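Long-range contacts in Ras-related protein Rab-7L1 (Homo sapiens, PDB 6HH2), which acts as a Rab GTPase in vesicle trafficking, maintains the endosome-trans-Golgi network, and recruits the kinase LRRK2 to the Golgi complex and stimulates it: residues 7-12 against 175-180; 12-17 against 82-87; 31-36 against 46-51; 74-79 against 106-111. The protein carries 4 engineered substitutions. One frame throughout, in Å; residues are numbered along the deposited sequence.

In the fold
The four contacts lie in the G domain of a small GTPase, built round a six-stranded mixed sheet. Contacts 1 and 2 share Lys-12 and strand 8-17. They meet where Met-176 SD lies 3.6 Å from Ala-86 CB. Contact 4 joins contact 2 on the other face of the sheet, with Met-76 SD 3.8 Å from Leu-14 CD1. Contact 3 stands apart at the edge strand 48-55. Its centre is about 16 Å from that of contact 2 and about 24 Å from that of contact 4. Contact 3 contains Ser-36 of the nucleotide site. The side chains of Ser-31 in contact 3 and Thr-74 in contact 4 are each about 12 Å from the bound GDP.

Contact 1: residues 7-12 against 175-180; sequences RDHLFK and KMMRNS
Phe-11 and His-9 of the first strand pack on Met-176, Met-177 and Ser-180 at the C-terminal end of helix 165-178. Met-176 CB sits over the centre of the Phe-11 ring, 3.8 Å from its centroid, in a CH-pi contact. Its sulfur makes an oblique Met-aromatic contact and lies 3.7 Å from Phe-11 CB. Met-177 serves both rings. Its SD makes a Met-aromatic contact at the Phe-11 edge, 3.6 Å from CE2, while its CE lies over the His-9 face, 3.6 Å from the centroid. Bends at chi2 (-70°) and chi3 (-74°) bring that methyl over the imidazole. Ser-180 OG also approaches the Phe-11 edge, 3.3 Å from CE1.

Polar atoms work at the ring edges. Ser-180 OG donates to Met-176 O at 2.9 Å, which ties the chain end back to the helix. Water 1, in the plane of the His-9 ring, bridges its ND1 and Ser-180 OG, at 2.8 Å from OG. NE2 bonds Glu-58, so both ring nitrogens have partners. The contact seats the last helix on the sheet of the Ras-like fold. Strand 58-66 flanks it: Leu-62 touches Phe-11 and Met-176, as does Ser-85, just before the adjacent strand 86-92.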
loop_
_atom_site.group_PDB
_atom_site.type_symbol
_atom_site.label_atom_id
_atom_site.label_comp_id
_atom_site.label_asym_id
_atom_site.label_seq_id
_atom_site.Cartn_x
_atom_site.Cartn_y
_atom_site.Cartn_z
ATOM N N ARG A 7 -14.535 -17.252 -10.552
ATOM C CA ARG A 7 -14.798 -16.330 -9.477
ATOM C C ARG A 7 -13.783 -15.223 -9.540
ATOM O O ARG A 7 -12.663 -15.454 -9.856
ATOM C CB ARG A 7 -14.698 -17.023 -8.115
ATOM C CG ARG A 7 -15.963 -17.049 -7.297
ATOM C CD ARG A 7 -16.022 -18.201 -6.277
ATOM N NE ARG A 7 -16.828 -19.353 -6.731
ATOM C CZ ARG A 7 -16.926 -20.537 -6.105
ATOM N NH1 ARG A 7 -16.279 -20.782 -4.978
ATOM N NH2 ARG A 7 -17.674 -21.496 -6.625
ATOM N N ASP A 8 -14.215 -14.016 -9.275
ATOM C CA ASP A 8 -13.302 -12.889 -9.229
ATOM C C ASP A 8 -13.273 -12.359 -7.801
ATOM O O ASP A 8 -14.322 -12.213 -7.161
ATOM C CB ASP A 8 -13.744 -11.777 -10.185
ATOM C CG ASP A 8 -13.660 -12.180 -11.660
ATOM O OD1 ASP A 8 -13.548 -13.394 -11.965
ATOM O OD2 ASP A 8 -13.716 -11.261 -12.517
ATOM N N HIS A 9 -12.084 -12.133 -7.292
ATOM C CA HIS A 9 -11.879 -11.527 -5.984
ATOM C C HIS A 9 -11.312 -10.149 -6.239
ATOM O O HIS A 9 -10.183 -10.034 -6.704
ATOM C CB HIS A 9 -10.876 -12.344 -5.164
ATOM C CG HIS A 9 -11.278 -13.789 -5.000
ATOM N ND1 HIS A 9 -12.081 -14.212 -3.965
ATOM C CD2 HIS A 9 -11.011 -14.892 -5.745
ATOM C CE1 HIS A 9 -12.297 -15.514 -4.076
ATOM N NE2 HIS A 9 -11.678 -15.950 -5.162
ATOM N N LEU A 10 -12.068 -9.108 -5.903
ATOM C CA LEU A 10 -11.669 -7.737 -6.174
ATOM C C LEU A 10 -11.259 -7.071 -4.872
ATOM O O LEU A 10 -12.029 -7.086 -3.894
ATOM C CB LEU A 10 -12.851 -6.984 -6.787
ATOM C CG LEU A 10 -12.599 -5.497 -7.008
ATOM C CD1 LEU A 10 -11.519 -5.199 -8.068
ATOM C CD2 LEU A 10 -13.930 -4.860 -7.412
ATOM N N PHE A 11 -10.045 -6.504 -4.848
ATOM C CA PHE A 11 -9.512 -5.828 -3.667
ATOM C C PHE A 11 -9.058 -4.417 -4.022
ATOM O O PHE A 11 -8.225 -4.236 -4.908
ATOM C CB PHE A 11 -8.331 -6.600 -3.041
ATOM C CG PHE A 11 -8.689 -7.996 -2.614
ATOM C CD1 PHE A 11 -9.671 -8.230 -1.636
ATOM C CD2 PHE A 11 -8.071 -9.074 -3.235
ATOM C CE1 PHE A 11 -9.958 -9.544 -1.248
ATOM C CE2 PHE A 11 -8.385 -10.382 -2.838
ATOM C CZ PHE A 11 -9.348 -10.590 -1.878
ATOM N N LYS A 12 -9.549 -3.431 -3.282
ATOM C CA LYS A 12 -9.088 -2.046 -3.409
ATOM C C LYS A 12 -8.008 -1.819 -2.366
ATOM O O LYS A 12 -8.229 -2.043 -1.161
ATOM C CB LYS A 12 -10.295 -1.122 -3.194
ATOM C CG LYS A 12 -9.930 0.369 -2.970
ATOM C CD LYS A 12 -11.160 1.259 -3.039
ATOM C CE LYS A 12 -10.672 2.706 -2.751
ATOM N NZ LYS A 12 -11.841 3.658 -2.837
ATOM N N LYS A 175 -3.228 -12.339 2.536
ATOM C CA LYS A 175 -3.989 -11.950 3.729
ATOM C C LYS A 175 -5.383 -11.447 3.362
ATOM O O LYS A 175 -6.357 -11.716 4.075
ATOM C CB LYS A 175 -3.214 -10.873 4.498
ATOM C CG LYS A 175 -3.988 -10.306 5.723
ATOM C CD LYS A 175 -4.102 -11.367 6.808
ATOM C CE LYS A 175 -2.845 -11.387 7.660
ATOM N NZ LYS A 175 -3.084 -12.343 8.780
ATOM N N MET A 176 -5.490 -10.659 2.297
ATOM C CA MET A 176 -6.809 -10.185 1.872
ATOM C C MET A 176 -7.696 -11.349 1.454
ATOM O O MET A 176 -8.902 -11.343 1.716
ATOM C CB MET A 176 -6.674 -9.187 0.723
ATOM C CG MET A 176 -6.010 -7.842 1.172
ATOM S SD MET A 176 -6.074 -6.589 -0.103
ATOM C CE MET A 176 -4.996 -7.304 -1.407
ATOM N N MET A 177 -7.110 -12.379 0.825
ATOM C CA MET A 177 -7.894 -13.574 0.504
ATOM C C MET A 177 -8.365 -14.292 1.769
ATOM O O MET A 177 -9.522 -14.726 1.860
ATOM C CB MET A 177 -7.076 -14.514 -0.389
ATOM C CG MET A 177 -6.895 -13.974 -1.815
ATOM S SD MET A 177 -8.439 -14.010 -2.734
ATOM C CE MET A 177 -8.607 -15.765 -3.086
ATOM N N ARG A 178 -7.494 -14.395 2.770
ATOM C CA ARG A 178 -7.871 -15.026 4.027
ATOM C C ARG A 178 -8.983 -14.249 4.715
ATOM O O ARG A 178 -9.876 -14.832 5.330
ATOM C CB ARG A 178 -6.650 -15.138 4.935
ATOM C CG ARG A 178 -6.919 -16.019 6.156
ATOM C CD ARG A 178 -5.688 -16.218 7.028
ATOM N NE ARG A 178 -6.033 -17.008 8.218
ATOM C CZ ARG A 178 -5.150 -17.420 9.132
ATOM N NH1 ARG A 178 -3.854 -17.119 8.991
ATOM N NH2 ARG A 178 -5.563 -18.119 10.181
ATOM N N ASN A 179 -8.951 -12.924 4.617
ATOM C CA ASN A 179 -9.982 -12.118 5.252
ATOM C C ASN A 179 -11.285 -12.090 4.467
ATOM O O ASN A 179 -12.257 -11.516 4.964
ATOM C CB ASN A 179 -9.492 -10.673 5.370
ATOM C CG ASN A 179 -8.436 -10.486 6.434
ATOM O OD1 ASN A 179 -8.251 -11.352 7.292
ATOM N ND2 ASN A 179 -7.774 -9.323 6.427
ATOM N N SER A 180 -11.320 -12.656 3.260
ATOM C CA SER A 180 -12.514 -12.650 2.405
ATOM C C SER A 180 -13.576 -13.645 2.873
ATOM O O SER A 180 -13.249 -14.759 3.288
ATOM C CB SER A 180 -12.124 -13.017 0.979
ATOM O OG SER A 180 -11.443 -11.948 0.401
HETATM O O HOH W 1 -12.645 -12.318 -2.068
#

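Contact 2: residues 12-17 against 82-87; sequences KVLVVG and RDASAA. Engineered in segment 82-87: Ala-87 (natural residue Cys).
Lys-12 to Leu-14 pair in parallel with the chain entering strand 86-92. Val-13 lies beside Ala-86, and Leu-14 beside Ala-87, an engineered residue (Cys in the natural protein). Two backbone bonds join them. Ser-85 N donates to Lys-12 O at 2.8 Å, and Leu-14 N donates to Ala-86 O at 3.0 Å in a nearly straight bond (171°). Between the two, Ala-86 N is buried without a partner in the model. A CA-H...O contact from Ala-87 CA to Leu-14 O, 3.3 Å long, accompanies the pairing, and a bond between Leu-14 and Val-88 carries it on.

The Lys-12 side chain runs fully extended, with CG anti to the backbone N (chi1 167°). Its methylenes pass Ala-84 CA and end at Arg-82. There NZ donates to Arg-82 O at 2.8 Å, in the carbonyl plane. Tyr-80 O takes a second bond from NZ, and Trp-65 adds a cation-pi contact. The ammonium group thus gathers carbonyls at the end of helix 78-81. Ala-84 CB packs broadside on the branch of Leu-14, 3.5 Å from CG and nearly as close to both methyls. Water 2 closes the start of the pairing. It accepts from Lys-12 N, donates to Asp-83 O at 2.8 Å and bonds Ser-85 OG.

These strands are neighbours inside the central sheet, and strand 8-17 leads on toward the P-loop. Strand 58-66 pairs along its other edge. Val-13 and Ala-86 face helix 165-178 through Met-176, whereas Leu-14 faces Met-76, Tyr-80 and Tyr-81.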
loop_
_atom_site.group_PDB
_atom_site.type_symbol
_atom_site.label_atom_id
_atom_site.label_comp_id
_atom_site.label_asym_id
_atom_site.label_seq_id
_atom_site.Cartn_x
_atom_site.Cartn_y
_atom_site.Cartn_z
ATOM N N LYS A 12 -9.549 -3.431 -3.282
ATOM C CA LYS A 12 -9.088 -2.046 -3.409
ATOM C C LYS A 12 -8.008 -1.819 -2.366
ATOM O O LYS A 12 -8.229 -2.043 -1.161
ATOM C CB LYS A 12 -10.295 -1.122 -3.194
ATOM C CG LYS A 12 -9.930 0.369 -2.970
ATOM C CD LYS A 12 -11.160 1.259 -3.039
ATOM C CE LYS A 12 -10.672 2.706 -2.751
ATOM N NZ LYS A 12 -11.841 3.658 -2.837
ATOM N N VAL A 13 -6.814 -1.454 -2.818
ATOM C CA VAL A 13 -5.646 -1.310 -1.944
ATOM C C VAL A 13 -5.240 0.163 -1.975
ATOM O O VAL A 13 -4.998 0.727 -3.054
ATOM C CB VAL A 13 -4.492 -2.186 -2.453
ATOM C CG1 VAL A 13 -3.257 -1.953 -1.590
ATOM C CG2 VAL A 13 -4.947 -3.673 -2.438
ATOM N N LEU A 14 -5.160 0.780 -0.803
ATOM C CA LEU A 14 -4.729 2.190 -0.705
ATOM C C LEU A 14 -3.224 2.254 -0.573
ATOM O O LEU A 14 -2.649 1.552 0.267
ATOM C CB LEU A 14 -5.360 2.820 0.538
ATOM C CG LEU A 14 -6.852 2.609 0.642
ATOM C CD1 LEU A 14 -7.390 3.299 1.907
ATOM C CD2 LEU A 14 -7.551 3.174 -0.628
ATOM N N VAL A 15 -2.561 3.025 -1.421
ATOM C CA VAL A 15 -1.139 3.286 -1.322
ATOM C C VAL A 15 -0.967 4.711 -0.842
ATOM O O VAL A 15 -1.272 5.689 -1.552
ATOM C CB VAL A 15 -0.428 3.091 -2.656
ATOM C CG1 VAL A 15 1.066 3.345 -2.487
ATOM C CG2 VAL A 15 -0.731 1.655 -3.181
ATOM N N VAL A 16 -0.615 4.874 0.423
ATOM C CA VAL A 16 -0.589 6.156 1.112
ATOM C C VAL A 16 0.788 6.375 1.706
ATOM O O VAL A 16 1.589 5.460 1.846
ATOM C CB VAL A 16 -1.677 6.349 2.183
ATOM C CG1 VAL A 16 -3.082 6.238 1.583
ATOM C CG2 VAL A 16 -1.499 5.360 3.365
ATOM N N GLY A 17 1.032 7.602 2.116
ATOM C CA GLY A 17 2.327 8.007 2.607
ATOM C C GLY A 17 2.638 9.410 2.132
ATOM O O GLY A 17 1.960 9.959 1.259
ATOM N N ARG A 82 -12.958 4.801 0.612
ATOM C CA ARG A 82 -14.148 3.987 0.833
ATOM C C ARG A 82 -13.971 2.604 0.219
ATOM O O ARG A 82 -13.386 2.439 -0.853
ATOM C CB ARG A 82 -15.408 4.669 0.287
ATOM C CG ARG A 82 -15.418 4.918 -1.212
ATOM C CD ARG A 82 -16.754 5.616 -1.606
ATOM N NE ARG A 82 -16.873 5.681 -3.058
ATOM C CZ ARG A 82 -17.952 6.128 -3.693
ATOM N NH1 ARG A 82 -19.008 6.522 -3.004
ATOM N NH2 ARG A 82 -17.949 6.157 -5.028
ATOM N N ASP A 83 -14.404 1.596 0.983
ATOM C CA ASP A 83 -14.480 0.199 0.522
ATOM C C ASP A 83 -13.120 -0.462 0.313
ATOM O O ASP A 83 -13.026 -1.496 -0.354
ATOM C CB ASP A 83 -15.345 0.071 -0.737
ATOM C CG ASP A 83 -16.734 0.634 -0.540
ATOM O OD1 ASP A 83 -17.394 0.228 0.439
ATOM O OD2 ASP A 83 -17.167 1.524 -1.327
ATOM N N ALA A 84 -12.050 0.103 0.843
ATOM C CA ALA A 84 -10.730 -0.503 0.680
ATOM C C ALA A 84 -10.614 -1.761 1.533
ATOM O O ALA A 84 -11.236 -1.888 2.588
ATOM C CB ALA A 84 -9.618 0.450 1.106
ATOM N N SER A 85 -9.802 -2.704 1.038
ATOM C CA SER A 85 -9.518 -3.958 1.724
ATOM C C SER A 85 -8.182 -3.972 2.442
ATOM O O SER A 85 -7.962 -4.858 3.277
ATOM C CB SER A 85 -9.572 -5.115 0.706
ATOM O OG SER A 85 -10.933 -5.389 0.378
ATOM N N ALA A 86 -7.292 -3.041 2.178
ATOM C CA ALA A 86 -5.973 -3.018 2.808
ATOM C C ALA A 86 -5.345 -1.679 2.501
ATOM O O ALA A 86 -5.751 -0.974 1.556
ATOM C CB ALA A 86 -5.014 -4.120 2.266
ATOM N N ALA A 87 -4.317 -1.341 3.276
ATOM C CA ALA A 87 -3.516 -0.165 3.004
ATOM C C ALA A 87 -2.045 -0.514 3.047
ATOM O O ALA A 87 -1.607 -1.319 3.887
ATOM C CB ALA A 87 -3.773 0.921 4.054
HETATM O O HOH W 2 -11.864 -3.785 -1.480
#

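Contact 3: residues 31-36 against 46-51; sequences SQDSFS and DFALKV
The Gln-32 amide lies alongside Val-51, and the two side chains point the same way. Its OE1 is 3.9 Å from Val-51 CG2. Its NE2 turns back to its own loop and donates to Ser-36 O at 3.1 Å. That acceptor lies in the amide plane, but the N-H comes from above the Ser-36 carbonyl plane. The Asp-33 carboxylate comes to Ala-48 by one oxygen, with OD2 3.8 Å from Ala-48 CB. The Phe-35 ring carries Ser-34 OG over one face.

A single hydrogen bond joins the two backbones. Gln-32 N donates to Leu-49 O at 2.8 Å. The chain beside it packs closely. Gln-32 CG lies 3.4 Å from the same Leu-49 O, and Ser-31 CB lies 3.6 Å from Ala-48 CB. Ser-31 places OG between its backbone N and carbonyl carbon (chi1 73°), where it accepts from Asp-33 N at 3.1 Å. This is an ST turn. The same hydroxyl bonds Val-27 O in the preceding helix. Gln-32 O takes both Phe-35 N and Ser-36 N, which folds the following residues back.

Here the loop that leaves helix 23-30 is fastened to edge strand 48-55. It leads to Ser-36, a GTP-binding residue, and to the region that probably meets effectors. Asp-33 adds a salt bridge to Lys-40 and a bond to the Tyr-39 hydroxyl, which is also hydrogen-bonded to Leu-49 N. These two partners would probably favour a charged carboxylate, and the bonds tie the start of the effector region to the loop and to strand 48-55.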
loop_
_atom_site.group_PDB
_atom_site.type_symbol
_atom_site.label_atom_id
_atom_site.label_comp_id
_atom_site.label_asym_id
_atom_site.label_seq_id
_atom_site.Cartn_x
_atom_site.Cartn_y
_atom_site.Cartn_z
ATOM N N SER A 31 1.547 -2.409 -10.916
ATOM C CA SER A 31 0.321 -2.539 -11.698
ATOM C C SER A 31 0.633 -3.205 -13.029
ATOM O O SER A 31 1.783 -3.512 -13.351
ATOM C CB SER A 31 -0.283 -1.159 -11.962
ATOM O OG SER A 31 0.522 -0.472 -12.928
ATOM N N GLN A 32 -0.401 -3.439 -13.837
ATOM C CA GLN A 32 -0.125 -3.997 -15.163
ATOM C C GLN A 32 0.237 -2.968 -16.203
ATOM O O GLN A 32 0.384 -3.342 -17.376
ATOM C CB GLN A 32 -1.367 -4.748 -15.667
ATOM C CG GLN A 32 -2.548 -3.842 -16.089
ATOM C CD GLN A 32 -3.614 -4.683 -16.838
ATOM O OE1 GLN A 32 -4.201 -5.612 -16.253
ATOM N NE2 GLN A 32 -3.835 -4.381 -18.120
ATOM N N ASP A 33 0.431 -1.714 -15.816
ATOM C CA ASP A 33 0.508 -0.641 -16.811
ATOM C C ASP A 33 1.733 -0.738 -17.704
ATOM O O ASP A 33 1.688 -0.279 -18.863
ATOM C CB ASP A 33 0.430 0.718 -16.099
ATOM C CG ASP A 33 -0.955 1.000 -15.573
ATOM O OD1 ASP A 33 -1.850 0.139 -15.777
ATOM O OD2 ASP A 33 -1.147 2.073 -14.954
ATOM N N SER A 34 2.829 -1.391 -17.228
ATOM C CA SER A 34 3.953 -1.550 -18.156
ATOM C C SER A 34 3.740 -2.687 -19.163
ATOM O O SER A 34 4.564 -2.864 -20.077
ATOM C CB SER A 34 5.244 -1.782 -17.370
ATOM O OG SER A 34 5.191 -2.979 -16.627
ATOM N N PHE A 35 2.643 -3.440 -19.026
ATOM C CA PHE A 35 2.279 -4.495 -19.963
ATOM C C PHE A 35 1.172 -4.094 -20.933
ATOM O O PHE A 35 1.270 -4.406 -22.114
ATOM C CB PHE A 35 1.850 -5.765 -19.200
ATOM C CG PHE A 35 2.904 -6.258 -18.235
ATOM C CD1 PHE A 35 4.109 -6.730 -18.686
ATOM C CD2 PHE A 35 2.661 -6.169 -16.864
ATOM C CE1 PHE A 35 5.077 -7.185 -17.755
ATOM C CE2 PHE A 35 3.667 -6.623 -15.934
ATOM C CZ PHE A 35 4.846 -7.081 -16.409
ATOM N N SER A 36 0.153 -3.380 -20.452
ATOM C CA SER A 36 -0.917 -2.913 -21.318
ATOM C C SER A 36 -1.753 -1.904 -20.561
ATOM O O SER A 36 -2.086 -2.105 -19.375
ATOM C CB SER A 36 -1.817 -4.077 -21.745
ATOM O OG SER A 36 -2.898 -3.565 -22.526
ATOM N N ASP A 46 -8.845 6.525 -11.751
ATOM C CA ASP A 46 -8.782 6.720 -10.305
ATOM C C ASP A 46 -7.818 5.729 -9.644
ATOM O O ASP A 46 -7.325 5.968 -8.528
ATOM C CB ASP A 46 -10.156 6.471 -9.668
ATOM C CG ASP A 46 -11.154 7.566 -9.960
ATOM O OD1 ASP A 46 -10.763 8.752 -9.870
ATOM O OD2 ASP A 46 -12.303 7.204 -10.298
ATOM N N PHE A 47 -7.494 4.641 -10.329
ATOM C CA PHE A 47 -6.648 3.581 -9.769
ATOM C C PHE A 47 -6.008 2.881 -10.952
ATOM O O PHE A 47 -6.459 3.015 -12.080
ATOM C CB PHE A 47 -7.486 2.551 -8.956
ATOM C CG PHE A 47 -8.684 1.997 -9.709
ATOM C CD1 PHE A 47 -8.559 0.921 -10.602
ATOM C CD2 PHE A 47 -9.940 2.591 -9.583
ATOM C CE1 PHE A 47 -9.674 0.464 -11.314
ATOM C CE2 PHE A 47 -11.051 2.108 -10.281
ATOM C CZ PHE A 47 -10.919 1.050 -11.143
ATOM N N ALA A 48 -4.983 2.084 -10.671
ATOM C CA ALA A 48 -4.382 1.213 -11.690
ATOM C C ALA A 48 -4.745 -0.220 -11.316
ATOM O O ALA A 48 -4.966 -0.510 -10.147
ATOM C CB ALA A 48 -2.862 1.350 -11.649
ATOM N N LEU A 49 -4.832 -1.095 -12.306
ATOM C CA LEU A 49 -5.205 -2.481 -12.051
ATOM C C LEU A 49 -3.994 -3.411 -12.082
ATOM O O LEU A 49 -3.006 -3.188 -12.796
ATOM C CB LEU A 49 -6.108 -2.935 -13.179
ATOM C CG LEU A 49 -7.609 -3.188 -12.950
ATOM C CD1 LEU A 49 -8.243 -2.696 -11.687
ATOM C CD2 LEU A 49 -8.436 -2.939 -14.196
ATOM N N LYS A 50 -4.110 -4.513 -11.339
ATOM C CA LYS A 50 -3.270 -5.695 -11.536
ATOM C C LYS A 50 -4.188 -6.902 -11.480
ATOM O O LYS A 50 -5.067 -6.979 -10.614
ATOM C CB LYS A 50 -2.182 -5.819 -10.496
ATOM C CG LYS A 50 -1.140 -6.936 -10.883
ATOM C CD LYS A 50 -0.282 -7.115 -9.704
ATOM C CE LYS A 50 0.948 -7.956 -10.068
ATOM N NZ LYS A 50 1.767 -7.266 -11.139
ATOM N N VAL A 51 -4.010 -7.856 -12.394
ATOM C CA VAL A 51 -4.894 -9.009 -12.424
ATOM C C VAL A 51 -4.013 -10.252 -12.388
ATOM O O VAL A 51 -3.039 -10.341 -13.138
ATOM C CB VAL A 51 -5.780 -9.035 -13.675
ATOM C CG1 VAL A 51 -6.795 -10.186 -13.613
ATOM C CG2 VAL A 51 -6.512 -7.686 -13.850
#

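Contact 4: residues 74-79 against 106-111; sequences TSMTRL and KQDLDS
Met-76 and Ser-75 meet Asp-108 where the switch II region of this Ras-like fold runs beside helix 96-112. The polar part centres on the carboxylate. Met-76 N donates to Asp-108 OD2 at 2.8 Å in a nearly straight bond (173°), reaching the oxygen from above the carboxylate plane. Ser-75 OG adds a weak bond to Asp-108 OD1, 3.4 Å long. With CG anti to its backbone N (chi1 -174°), Asp-108 extends to the loop, where each oxygen meets one of these two consecutive residues. OD1 also forms a salt bridge with Lys-112, one turn further along the helix, which probably steadies the negative charge.

The apolar part belongs to Met-76. Its chain bends at chi3 (-63°) and lays the methyl against Leu-109. The same side chain also touches Val-16 of strand 8-17 and Trp-105 of helix 96-112, and so lies between sheet and helix. Both Thr-74 and Ser-75 can be phosphorylated by LRRK2, but neither is modified here. Thr-77 stands at the N-cap position of helix 78-81. At the helix side the Met-76 methyl comes closest to the backbone: CE is 3.5 Å from Leu-109 CA and 3.9 Å from Leu-109 CD1.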
loop_
_atom_site.group_PDB
_atom_site.type_symbol
_atom_site.label_atom_id
_atom_site.label_comp_id
_atom_site.label_asym_id
_atom_site.label_seq_id
_atom_site.Cartn_x
_atom_site.Cartn_y
_atom_site.Cartn_z
ATOM N N THR A 74 -2.075 14.329 4.629
ATOM C CA THR A 74 -2.014 13.266 5.664
ATOM C C THR A 74 -3.410 12.922 6.209
ATOM O O THR A 74 -3.572 12.627 7.392
ATOM C CB THR A 74 -1.081 13.614 6.844
ATOM O OG1 THR A 74 0.070 14.382 6.410
ATOM C CG2 THR A 74 -0.613 12.287 7.523
ATOM N N SER A 75 -4.449 12.986 5.361
ATOM C CA SER A 75 -5.814 12.684 5.797
ATOM C C SER A 75 -6.573 12.292 4.546
ATOM O O SER A 75 -6.667 13.096 3.616
ATOM C CB SER A 75 -6.482 13.923 6.413
ATOM O OG SER A 75 -7.788 13.556 6.832
ATOM N N MET A 76 -7.107 11.075 4.516
ATOM C CA MET A 76 -7.720 10.550 3.311
ATOM C C MET A 76 -9.142 11.065 3.150
ATOM O O MET A 76 -9.878 11.240 4.124
ATOM C CB MET A 76 -7.790 9.032 3.412
ATOM C CG MET A 76 -6.402 8.410 3.456
ATOM S SD MET A 76 -6.482 6.638 3.567
ATOM C CE MET A 76 -7.272 6.339 5.101
ATOM N N THR A 77 -9.538 11.302 1.898
ATOM C CA THR A 77 -10.912 11.671 1.617
ATOM C C THR A 77 -11.778 10.443 1.364
ATOM O O THR A 77 -11.281 9.363 0.992
ATOM C CB THR A 77 -11.000 12.557 0.366
ATOM O OG1 THR A 77 -10.415 11.866 -0.753
ATOM C CG2 THR A 77 -10.279 13.942 0.607
ATOM N N ARG A 78 -13.073 10.626 1.585
ATOM C CA ARG A 78 -14.022 9.500 1.503
ATOM C C ARG A 78 -14.020 8.796 0.152
ATOM O O ARG A 78 -14.019 7.563 0.107
ATOM C CB ARG A 78 -15.416 9.933 1.891
ATOM C CG ARG A 78 -16.429 8.781 1.872
ATOM C CD ARG A 78 -17.760 9.247 2.414
ATOM N NE ARG A 78 -17.629 9.780 3.771
ATOM C CZ ARG A 78 -17.641 11.085 4.062
ATOM N NH1 ARG A 78 -17.799 12.005 3.089
ATOM N NH2 ARG A 78 -17.510 11.487 5.335
ATOM N N LEU A 79 -14.048 9.517 -0.976
ATOM C CA LEU A 79 -14.015 8.800 -2.261
ATOM C C LEU A 79 -12.739 7.964 -2.393
ATOM O O LEU A 79 -12.751 6.854 -2.950
ATOM C CB LEU A 79 -14.130 9.791 -3.423
ATOM C CG LEU A 79 -15.488 10.437 -3.561
ATOM C CD1 LEU A 79 -15.489 11.377 -4.803
ATOM C CD2 LEU A 79 -16.571 9.355 -3.701
ATOM N N LYS A 106 -1.712 5.957 9.688
ATOM C CA LYS A 106 -2.373 4.773 10.238
ATOM C C LYS A 106 -3.548 5.135 11.133
ATOM O O LYS A 106 -4.617 4.493 11.060
ATOM C CB LYS A 106 -1.331 3.971 11.043
ATOM C CG LYS A 106 -1.841 2.703 11.778
ATOM C CD LYS A 106 -2.465 1.725 10.801
ATOM C CE LYS A 106 -2.485 0.277 11.390
ATOM N NZ LYS A 106 -3.233 0.292 12.661
ATOM N N GLN A 107 -3.384 6.166 11.977
ATOM C CA GLN A 107 -4.497 6.641 12.801
ATOM C C GLN A 107 -5.664 7.130 11.937
ATOM O O GLN A 107 -6.830 6.867 12.255
ATOM C CB GLN A 107 -3.997 7.754 13.729
ATOM C CG GLN A 107 -3.065 7.194 14.859
ATOM C CD GLN A 107 -2.324 8.293 15.605
ATOM O OE1 GLN A 107 -2.232 9.431 15.134
ATOM N NE2 GLN A 107 -1.804 7.957 16.793
ATOM N N ASP A 108 -5.357 7.785 10.825
ATOM C CA ASP A 108 -6.426 8.234 9.918
ATOM C C ASP A 108 -7.162 7.031 9.328
ATOM O O ASP A 108 -8.395 6.976 9.349
ATOM C CB ASP A 108 -5.832 9.127 8.826
ATOM C CG ASP A 108 -6.922 9.754 7.916
ATOM O OD1 ASP A 108 -7.706 10.558 8.431
ATOM O OD2 ASP A 108 -6.908 9.396 6.710
ATOM N N LEU A 109 -6.414 6.027 8.862
ATOM C CA LEU A 109 -7.033 4.818 8.297
ATOM C C LEU A 109 -7.989 4.182 9.300
ATOM O O LEU A 109 -9.152 3.883 8.986
ATOM C CB LEU A 109 -5.906 3.833 7.949
ATOM C CG LEU A 109 -6.407 2.466 7.482
ATOM C CD1 LEU A 109 -6.987 2.520 6.068
ATOM C CD2 LEU A 109 -5.236 1.413 7.473
ATOM N N ASP A 110 -7.530 3.991 10.531
ATOM C CA ASP A 110 -8.378 3.314 11.497
ATOM C C ASP A 110 -9.545 4.160 11.969
ATOM O O ASP A 110 -10.548 3.597 12.421
ATOM C CB ASP A 110 -7.546 2.834 12.666
ATOM C CG ASP A 110 -6.504 1.803 12.225
ATOM O OD1 ASP A 110 -6.712 1.103 11.180
ATOM O OD2 ASP A 110 -5.469 1.778 12.902
ATOM N N SER A 111 -9.448 5.491 11.852
ATOM C CA SER A 111 -10.579 6.354 12.186
ATOM C C SER A 111 -11.659 6.346 11.118
ATOM O O SER A 111 -12.808 6.702 11.435
ATOM C CB SER A 111 -10.109 7.792 12.415
ATOM O OG SER A 111 -9.821 8.497 11.201
#